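Local coordinates for protein Alp7A (PDB 5EC0) that binds ADP and, as an actin-like protein of the bacterial cytoskeleton, probably assembles into filaments that segregate plasmids, at residues L265-F268 / I269-N272; V378-Q381 / A382-E386; D138-S141 / E142-R146. One frame throughout, in Å; residues are numbered along the deposited sequence. Where two conformers were deposited one is given.

Interaction 1: residues L265-F268 / I269-N272. With ADP (adenosine-5'-diphosphate), chain D.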
loop_
_atom_site.group_PDB
_atom_site.type_symbol
_atom_site.label_atom_id
_atom_site.label_comp_id
_atom_site.label_asym_id
_atom_site.label_seq_id
_atom_site.Cartn_x
_atom_site.Cartn_y
_atom_site.Cartn_z
ATOM N N LEU A 265 -2.848 4.095 18.634
ATOM C CA LEU A 265 -3.557 2.847 18.922
ATOM C C LEU A 265 -3.367 1.867 17.767
ATOM O O LEU A 265 -3.110 0.679 17.965
ATOM C CB LEU A 265 -5.034 3.123 19.170
ATOM C CG LEU A 265 -5.965 1.916 19.265
ATOM C CD1 LEU A 265 -5.636 1.089 20.503
ATOM C CD2 LEU A 265 -7.407 2.396 19.285
ATOM N N GLU A 266 -3.470 2.399 16.557
ATOM C CA GLU A 266 -3.195 1.650 15.336
ATOM C C GLU A 266 -1.793 1.032 15.338
ATOM O O GLU A 266 -1.634 -0.130 14.992
ATOM C CB GLU A 266 -3.376 2.571 14.132
ATOM C CG GLU A 266 -3.070 1.962 12.774
ATOM C CD GLU A 266 -3.038 3.025 11.688
ATOM O OE1 GLU A 266 -2.507 4.128 11.952
ATOM O OE2 GLU A 266 -3.556 2.763 10.584
ATOM N N LYS A 267 -0.786 1.803 15.751
ATOM C CA LYS A 267 0.591 1.311 15.784
ATOM C C LYS A 267 0.795 0.235 16.846
ATOM O O LYS A 267 1.431 -0.782 16.586
ATOM C CB LYS A 267 1.576 2.458 16.022
ATOM C CG LYS A 267 3.028 2.001 16.099
ATOM C CD LYS A 267 3.997 3.177 16.193
ATOM C CE LYS A 267 5.449 2.703 16.227
ATOM N NZ LYS A 267 6.420 3.847 16.214
ATOM N N PHE A 268 0.275 0.472 18.046
ATOM C CA PHE A 268 0.300 -0.530 19.108
ATOM C C PHE A 268 -0.356 -1.857 18.677
ATOM O O PHE A 268 0.164 -2.934 18.962
ATOM C CB PHE A 268 -0.392 0.024 20.354
ATOM C CG PHE A 268 -0.524 -0.967 21.474
ATOM C CD1 PHE A 268 0.555 -1.248 22.295
ATOM C CD2 PHE A 268 -1.734 -1.606 21.719
ATOM C CE1 PHE A 268 0.439 -2.158 23.343
ATOM C CE2 PHE A 268 -1.858 -2.511 22.757
ATOM C CZ PHE A 268 -0.772 -2.791 23.570
ATOM N N ILE A 269 -1.482 -1.777 17.977
ATOM C CA ILE A 269 -2.186 -2.989 17.550
ATOM C C ILE A 269 -1.390 -3.860 16.563
ATOM O O ILE A 269 -1.181 -5.036 16.828
ATOM C CB ILE A 269 -3.548 -2.651 16.937
ATOM C CG1 ILE A 269 -4.519 -2.246 18.053
ATOM C CG2 ILE A 269 -4.100 -3.843 16.197
ATOM C CD1 ILE A 269 -5.899 -1.841 17.575
ATOM N N TYR A 270 -0.931 -3.315 15.442
ATOM C CA TYR A 270 -0.210 -4.177 14.495
ATOM C C TYR A 270 1.156 -4.586 15.042
ATOM O O TYR A 270 1.619 -5.690 14.779
ATOM C CB TYR A 270 -0.073 -3.529 13.094
ATOM C CG TYR A 270 0.822 -2.317 12.942
ATOM C CD1 TYR A 270 2.215 -2.439 12.902
ATOM C CD2 TYR A 270 0.275 -1.049 12.751
ATOM C CE1 TYR A 270 3.045 -1.309 12.730
ATOM C CE2 TYR A 270 1.090 0.078 12.576
ATOM C CZ TYR A 270 2.464 -0.061 12.570
ATOM O OH TYR A 270 3.245 1.059 12.397
ATOM N N SER A 271 1.777 -3.716 15.832
ATOM C CA SER A 271 2.987 -4.094 16.555
ATOM C C SER A 271 2.749 -5.246 17.527
ATOM O O SER A 271 3.658 -6.035 17.750
ATOM C CB SER A 271 3.570 -2.909 17.334
ATOM O OG SER A 271 3.605 -1.733 16.552
ATOM N N ASN A 272 1.546 -5.344 18.104
ATOM C CA ASN A 272 1.316 -6.277 19.218
ATOM C C ASN A 272 0.301 -7.386 18.984
ATOM O O ASN A 272 0.250 -8.350 19.754
ATOM C CB ASN A 272 0.888 -5.512 20.468
ATOM C CG ASN A 272 2.043 -4.840 21.149
ATOM O OD1 ASN A 272 2.667 -5.413 22.041
ATOM N ND2 ASN A 272 2.350 -3.621 20.728
HETATM P PB ADP D . -4.770 1.782 3.660
HETATM O O1B ADP D . -3.810 1.973 2.492
HETATM O O2B ADP D . -6.228 2.113 3.387
HETATM O O3B ADP D . -4.322 2.349 4.986
HETATM P PA ADP D . -3.454 -0.742 4.194
HETATM O O1A ADP D . -2.173 0.040 4.010
HETATM O O2A ADP D . -3.631 -2.085 3.507
HETATM O O3A ADP D . -4.756 0.178 3.895
HETATM O "O5'" ADP D . -3.695 -0.971 5.755
HETATM C "C5'" ADP D . -3.168 -0.099 6.747
HETATM C "C4'" ADP D . -3.307 -0.880 8.036
HETATM O "O4'" ADP D . -2.305 -1.892 8.050
HETATM C "C3'" ADP D . -3.078 -0.067 9.296
HETATM O "O3'" ADP D . -4.324 0.333 9.867
HETATM C "C2'" ADP D . -2.369 -1.023 10.236
HETATM O "O2'" ADP D . -3.279 -1.369 11.279
HETATM C "C1'" ADP D . -2.056 -2.259 9.400
HETATM N N9 ADP D . -0.660 -2.740 9.514
HETATM C C8 ADP D . -0.349 -4.038 9.713
HETATM N N7 ADP D . 0.990 -4.215 9.773
HETATM C C5 ADP D . 1.555 -3.010 9.594
HETATM C C6 ADP D . 2.949 -2.529 9.552
HETATM N N6 ADP D . 3.972 -3.413 9.713
HETATM N N1 ADP D . 3.146 -1.209 9.343
HETATM C C2 ADP D . 2.105 -0.358 9.195
HETATM N N3 ADP D . 0.797 -0.719 9.221
HETATM C C4 ADP D . 0.468 -2.028 9.424
#
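Tyr270 turns back over the preceding helical turn and presses its ring between Lys267 and the adenine of ADP. Its CG sits between the backbone N and the carbonyl carbon (chi1 69°), and this torsion brings the ring across the base. Starting at the root, CB lies 3.4 Å from C8 of ADP. CG then lies over the C4-C5 bond where the two adenine rings fuse and CD1 over C5 and C6, CE1 comes to 3.4 Å from N1 of ADP, and CZ is close to C2. On the other flank CD2 approaches Glu266 O at 3.1 Å, and CE2 is shared between N3 of the base and Lys267 CA. The phenol OH ends beside the aliphatic CG of Lys267. Lys267 O stands over the centre of the ring, on the face opposite the adenine, and it also accepts the Ser271 N-H.

This is helix 262-272 of the actin fold, and its ADP-facing side reads both halves of the nucleoside. One turn before Tyr270, Glu266 reaches out with CG anti to its backbone N and the chain extended, so that OE2 accepts a hydrogen bond of 2.6 Å from ribose O3'. Leu244 and Leu247 of helix 243-254 pack on its stem.

The buried flank of the helix carries Leu265, Phe268 and Ile269. Leu265 CG touches Ile269 CD1 at 4.1 Å, with Leu247 and Ile295 packed against Ile269. Asn272 swings its amide over one face of the Phe268 ring, the planes stacked 29° apart. ND2 of Asn272 donates to Phe268 O at 2.9 Å, meeting a lone pair in the carbonyl plane while the oxygen lies close to the amide plane, which fixes the rotation of that amide. Phe268 in turn meets the ring of Phe259 and the side chain of Ile295.

Interaction 2: residues V378-Q381 / A382-E386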
loop_
_atom_site.group_PDB
_atom_site.type_symbol
_atom_site.label_atom_id
_atom_site.label_comp_id
_atom_site.label_asym_id
_atom_site.label_seq_id
_atom_site.Cartn_x
_atom_site.Cartn_y
_atom_site.Cartn_z
ATOM N N VAL A 378 10.832 -9.533 -18.827
ATOM C CA VAL A 378 11.152 -10.710 -19.636
ATOM C C VAL A 378 10.700 -10.501 -21.081
ATOM O O VAL A 378 11.405 -10.834 -22.030
ATOM C CB VAL A 378 10.478 -11.982 -19.065
ATOM C CG1 VAL A 378 10.588 -13.155 -20.054
ATOM C CG2 VAL A 378 11.087 -12.338 -17.729
ATOM N N LYS A 379 9.506 -9.938 -21.223
ATOM C CA LYS A 379 8.908 -9.654 -22.515
ATOM C C LYS A 379 9.761 -8.679 -23.315
ATOM O O LYS A 379 9.882 -8.786 -24.537
ATOM C CB LYS A 379 7.506 -9.089 -22.312
ATOM C CG LYS A 379 6.563 -9.275 -23.470
ATOM C CD LYS A 379 5.310 -8.446 -23.252
ATOM C CE LYS A 379 4.760 -7.915 -24.569
ATOM N NZ LYS A 379 3.763 -6.831 -24.341
ATOM N N LYS A 380 10.353 -7.724 -22.609
ATOM C CA LYS A 380 11.188 -6.720 -23.245
ATOM C C LYS A 380 12.448 -7.361 -23.807
ATOM O O LYS A 380 12.781 -7.161 -24.970
ATOM C CB LYS A 380 11.549 -5.606 -22.259
ATOM C CG LYS A 380 12.071 -4.336 -22.926
ATOM C CD LYS A 380 12.650 -3.369 -21.898
ATOM C CE LYS A 380 13.251 -2.129 -22.558
ATOM N NZ LYS A 380 13.932 -1.248 -21.560
ATOM N N GLN A 381 13.134 -8.148 -22.982
ATOM C CA GLN A 381 14.388 -8.771 -23.401
ATOM C C GLN A 381 14.150 -9.795 -24.510
ATOM O O GLN A 381 14.989 -9.972 -25.393
ATOM C CB GLN A 381 15.094 -9.403 -22.199
ATOM C CG GLN A 381 15.272 -8.414 -21.050
ATOM C CD GLN A 381 15.781 -9.050 -19.763
ATOM O OE1 GLN A 381 15.541 -10.231 -19.497
ATOM N NE2 GLN A 381 16.473 -8.256 -18.946
ATOM N N ALA A 382 12.993 -10.446 -24.476
ATOM C CA ALA A 382 12.607 -11.372 -25.533
ATOM C C ALA A 382 12.451 -10.625 -26.853
ATOM O O ALA A 382 12.906 -11.084 -27.907
ATOM C CB ALA A 382 11.310 -12.091 -25.169
ATOM N N ASN A 383 11.797 -9.470 -26.776
ATOM C CA ASN A 383 11.539 -8.638 -27.941
ATOM C C ASN A 383 12.833 -8.075 -28.545
ATOM O O ASN A 383 12.988 -8.022 -29.772
ATOM C CB ASN A 383 10.577 -7.505 -27.561
ATOM C CG ASN A 383 10.189 -6.637 -28.744
ATOM O OD1 ASN A 383 9.545 -7.099 -29.691
ATOM N ND2 ASN A 383 10.572 -5.367 -28.691
ATOM N N GLU A 384 13.765 -7.677 -27.682
ATOM C CA GLU A 384 14.992 -7.029 -28.126
ATOM C C GLU A 384 15.992 -7.984 -28.781
ATOM O O GLU A 384 16.760 -7.573 -29.654
ATOM C CB GLU A 384 15.657 -6.303 -26.954
ATOM C CG GLU A 384 14.848 -5.126 -26.429
ATOM C CD GLU A 384 15.571 -4.339 -25.349
ATOM O OE1 GLU A 384 16.623 -4.816 -24.870
ATOM O OE2 GLU A 384 15.093 -3.242 -24.984
ATOM N N LYS A 385 15.991 -9.252 -28.374
ATOM C CA LYS A 385 16.900 -10.217 -28.995
ATOM C C LYS A 385 16.340 -10.749 -30.321
ATOM O O LYS A 385 17.113 -11.100 -31.225
ATOM C CB LYS A 385 17.226 -11.365 -28.036
ATOM C CG LYS A 385 17.883 -10.903 -26.754
ATOM C CD LYS A 385 18.914 -9.804 -27.011
ATOM C CE LYS A 385 20.171 -9.955 -26.166
ATOM N NZ LYS A 385 20.854 -8.643 -25.986
ATOM N N GLU A 386 15.014 -10.780 -30.453
ATOM C CA GLU A 386 14.396 -11.129 -31.727
ATOM C C GLU A 386 14.668 -10.012 -32.735
ATOM O O GLU A 386 14.651 -10.225 -33.954
ATOM C CB GLU A 386 12.894 -11.369 -31.553
ATOM C CG GLU A 386 12.118 -11.488 -32.867
ATOM C CD GLU A 386 10.606 -11.452 -32.698
ATOM O OE1 GLU A 386 10.118 -11.590 -31.557
ATOM O OE2 GLU A 386 9.904 -11.281 -33.721
#
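Lys380 and Glu384 lie one helical turn apart and meet through the lysine's stem rather than its ammonium group. Glu384 OE2 comes within 3.2 Å of Lys380 CE and lies alongside CG and CD as well, whereas NZ is 4.1 Å from the same oxygen. That is too far for a salt bridge, although the opposite charges probably still attract weakly. The Glu384 chain begins beside its backbone N (chi1 -66°) and runs extended, and this carries the carboxylate back over the previous turn. On the way, Glu384 CG brushes Lys380 O at 3.2 Å.

Behind these two side chains, the backbone ladder sets the spacing. Glu384 N donates to Lys380 O at 2.9 Å, nearly along the C=O axis. On the other rungs, Ala382 N reaches Val378 O, Asn383 N reaches Lys379 O and Lys385 N reaches Gln381 O, the last being the longest at 3.2 Å. The methyl of Ala382 rests 3.4 Å from Val378 O, and Asn383 CB lies about equally near Lys379 O and Lys380 O. Lys385 also begins beside its own N, which puts CG at 3.3 Å from Gln381 O before the chain bends at chi2 and chi3. At the next residue, Glu386 N makes a weak bond back to Ala382 O.

All the touching side chains are exposed, so the regular i to i+4 pattern of the alpha helix does most of the joining. The lysine's firmer polar partner is elsewhere: Lys380 NZ forms a salt bridge with Glu123 OE1. That bond ties helix 364-386, the last of the chain, to strand 119-129, which pairs in parallel with strand 166-179 in the larger of the two main sheets.

Interaction 3: residues D138-S141 / E142-R146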
loop_
_atom_site.group_PDB
_atom_site.type_symbol
_atom_site.label_atom_id
_atom_site.label_comp_id
_atom_site.label_asym_id
_atom_site.label_seq_id
_atom_site.Cartn_x
_atom_site.Cartn_y
_atom_site.Cartn_z
ATOM N N ASP A 138 -16.988 5.772 -16.127
ATOM C CA ASP A 138 -17.516 4.680 -16.960
ATOM C C ASP A 138 -16.415 3.768 -17.547
ATOM O O ASP A 138 -16.692 2.610 -17.869
ATOM C CB ASP A 138 -18.384 5.237 -18.105
ATOM C CG ASP A 138 -17.586 6.071 -19.093
ATOM O OD1 ASP A 138 -16.469 6.522 -18.740
ATOM O OD2 ASP A 138 -18.070 6.283 -20.216
ATOM N N LYS A 139 -15.187 4.280 -17.682
ATOM C CA LYS A 139 -14.063 3.490 -18.223
ATOM C C LYS A 139 -12.825 3.499 -17.309
ATOM O O LYS A 139 -12.221 4.544 -17.110
ATOM C CB LYS A 139 -13.646 4.018 -19.607
ATOM C CG LYS A 139 -14.757 4.061 -20.628
ATOM C CD LYS A 139 -14.321 4.717 -21.929
ATOM C CE LYS A 139 -15.483 4.683 -22.946
ATOM N NZ LYS A 139 -15.150 5.253 -24.296
ATOM N N PHE A 140 -12.414 2.340 -16.804
ATOM C CA PHE A 140 -11.237 2.284 -15.936
ATOM C C PHE A 140 -9.966 2.678 -16.672
ATOM O O PHE A 140 -9.117 3.377 -16.131
ATOM C CB PHE A 140 -11.047 0.881 -15.344
ATOM C CG PHE A 140 -12.064 0.509 -14.295
ATOM C CD1 PHE A 140 -13.217 1.261 -14.113
ATOM C CD2 PHE A 140 -11.854 -0.595 -13.480
ATOM C CE1 PHE A 140 -14.141 0.914 -13.155
ATOM C CE2 PHE A 140 -12.774 -0.947 -12.518
ATOM C CZ PHE A 140 -13.919 -0.197 -12.351
ATOM N N SER A 141 -9.853 2.221 -17.914
ATOM C CA SER A 141 -8.600 2.262 -18.655
ATOM C C SER A 141 -8.093 3.682 -18.847
ATOM O O SER A 141 -6.887 3.934 -18.791
ATOM C CB SER A 141 -8.773 1.583 -20.015
ATOM O OG SER A 141 -9.759 2.256 -20.788
ATOM N N GLU A 142 -9.012 4.609 -19.063
ATOM C CA GLU A 142 -8.636 5.996 -19.336
ATOM C C GLU A 142 -8.114 6.691 -18.079
ATOM O O GLU A 142 -7.171 7.487 -18.151
ATOM C CB GLU A 142 -9.815 6.772 -19.924
ATOM C CG GLU A 142 -10.308 6.185 -21.229
ATOM C CD GLU A 142 -9.182 6.021 -22.223
ATOM O OE1 GLU A 142 -8.506 7.025 -22.528
ATOM O OE2 GLU A 142 -8.954 4.878 -22.677
ATOM N N MET A 143 -8.711 6.404 -16.928
ATOM C CA MET A 143 -8.192 6.943 -15.675
ATOM C C MET A 143 -6.813 6.342 -15.398
ATOM O O MET A 143 -5.889 7.048 -14.989
ATOM C CB MET A 143 -9.141 6.672 -14.499
ATOM C CG MET A 143 -8.835 7.554 -13.264
ATOM S SD MET A 143 -9.955 7.383 -11.848
ATOM C CE MET A 143 -11.507 8.009 -12.510
ATOM N N GLN A 144 -6.668 5.041 -15.635
ATOM C CA GLN A 144 -5.372 4.384 -15.406
ATOM C C GLN A 144 -4.294 4.972 -16.338
ATOM O O GLN A 144 -3.147 5.152 -15.932
ATOM C CB GLN A 144 -5.469 2.864 -15.612
ATOM C CG GLN A 144 -6.479 2.125 -14.730
ATOM C CD GLN A 144 -6.704 0.667 -15.176
ATOM O OE1 GLN A 144 -7.819 0.281 -15.521
ATOM N NE2 GLN A 144 -5.639 -0.142 -15.165
ATOM N N LYS A 145 -4.669 5.266 -17.586
ATOM C CA LYS A 145 -3.762 5.928 -18.526
ATOM C C LYS A 145 -3.331 7.334 -18.056
ATOM O O LYS A 145 -2.161 7.693 -18.158
ATOM C CB LYS A 145 -4.400 6.026 -19.927
ATOM C CG LYS A 145 -4.283 4.748 -20.763
ATOM C CD LYS A 145 -4.590 5.013 -22.227
ATOM C CE LYS A 145 -5.772 4.189 -22.726
ATOM N NZ LYS A 145 -6.141 4.525 -24.141
ATOM N N ARG A 146 -4.270 8.131 -17.557
ATOM C CA ARG A 146 -3.915 9.445 -17.036
ATOM C C ARG A 146 -3.010 9.304 -15.805
ATOM O O ARG A 146 -2.072 10.084 -15.620
ATOM C CB ARG A 146 -5.167 10.271 -16.708
ATOM C CG ARG A 146 -5.957 10.723 -17.952
ATOM C CD ARG A 146 -7.058 11.749 -17.632
ATOM N NE ARG A 146 -8.213 11.131 -16.983
ATOM C CZ ARG A 146 -9.242 10.593 -17.635
ATOM N NH1 ARG A 146 -9.272 10.588 -18.967
ATOM N NH2 ARG A 146 -10.238 10.051 -16.950
#
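Helix 140-149 brings Phe140 and Gln144 together one turn apart. Gln144 starts beside its backbone N (chi1 -58°) and runs on extended, so its chain folds back over the carbonyl of Phe140: CG lies 3.2 Å from Phe140 O, and OE1 ends 3.3 Å from Phe140 CB. The backbone joins the same pair, since Gln144 N donates to Phe140 O at 3.0 Å with an N-H...O angle of 165°.

NE2 of Gln144 is bonded to Cys177 O on strand 166-179, and both Phe140 and Gln144 touch Ile179 of that strand. The helix thus lies against the eight-stranded sheet, while the Phe140 ring also reaches Phe236 of the five-stranded sheet, meeting it edge-to-face. A leucine in place of Gln144 would probably leave Cys177 O without this N-H and cut the polar tie between helix and strand.

The remaining side is polar. Glu142 bends at chi2 (-53°) and curls OE2 between Ser141 and Lys145. Glu142 OE2 takes a weak hydrogen bond of 3.3 Å from Ser141 OG. A salt bridge of 3.2 Å joins Glu142 OE2 to Lys145 NZ. The stem of Lys145 passes 3.4 Å from Ser141 O at CB and CG, and Ser141 O itself accepts Lys145 N at 2.9 Å. Across the turn, the guanidinium of Arg146 lays one face over Glu142 O.

How the interactions relate
All three are local contacts held by i to i+4 backbone bonds, interaction 3 starting in the turn before its helix, yet each lies on a different helix and none touches another. Interaction 1 is the most buried: apolar side chains on one flank and the nucleotide on the other. It lies on the opposite side of the chain's centre from both others, its nearest atoms about 24 Å from interaction 3. Interactions 2 and 3 are surface contacts, their centres 28 Å apart, and each sends one polar side chain to the eight-stranded sheet, on strands 119-129 and 166-179. Interaction 3 adds aromatic packing toward the five-stranded sheet, whereas interaction 2 relies on charge and lysine methylenes.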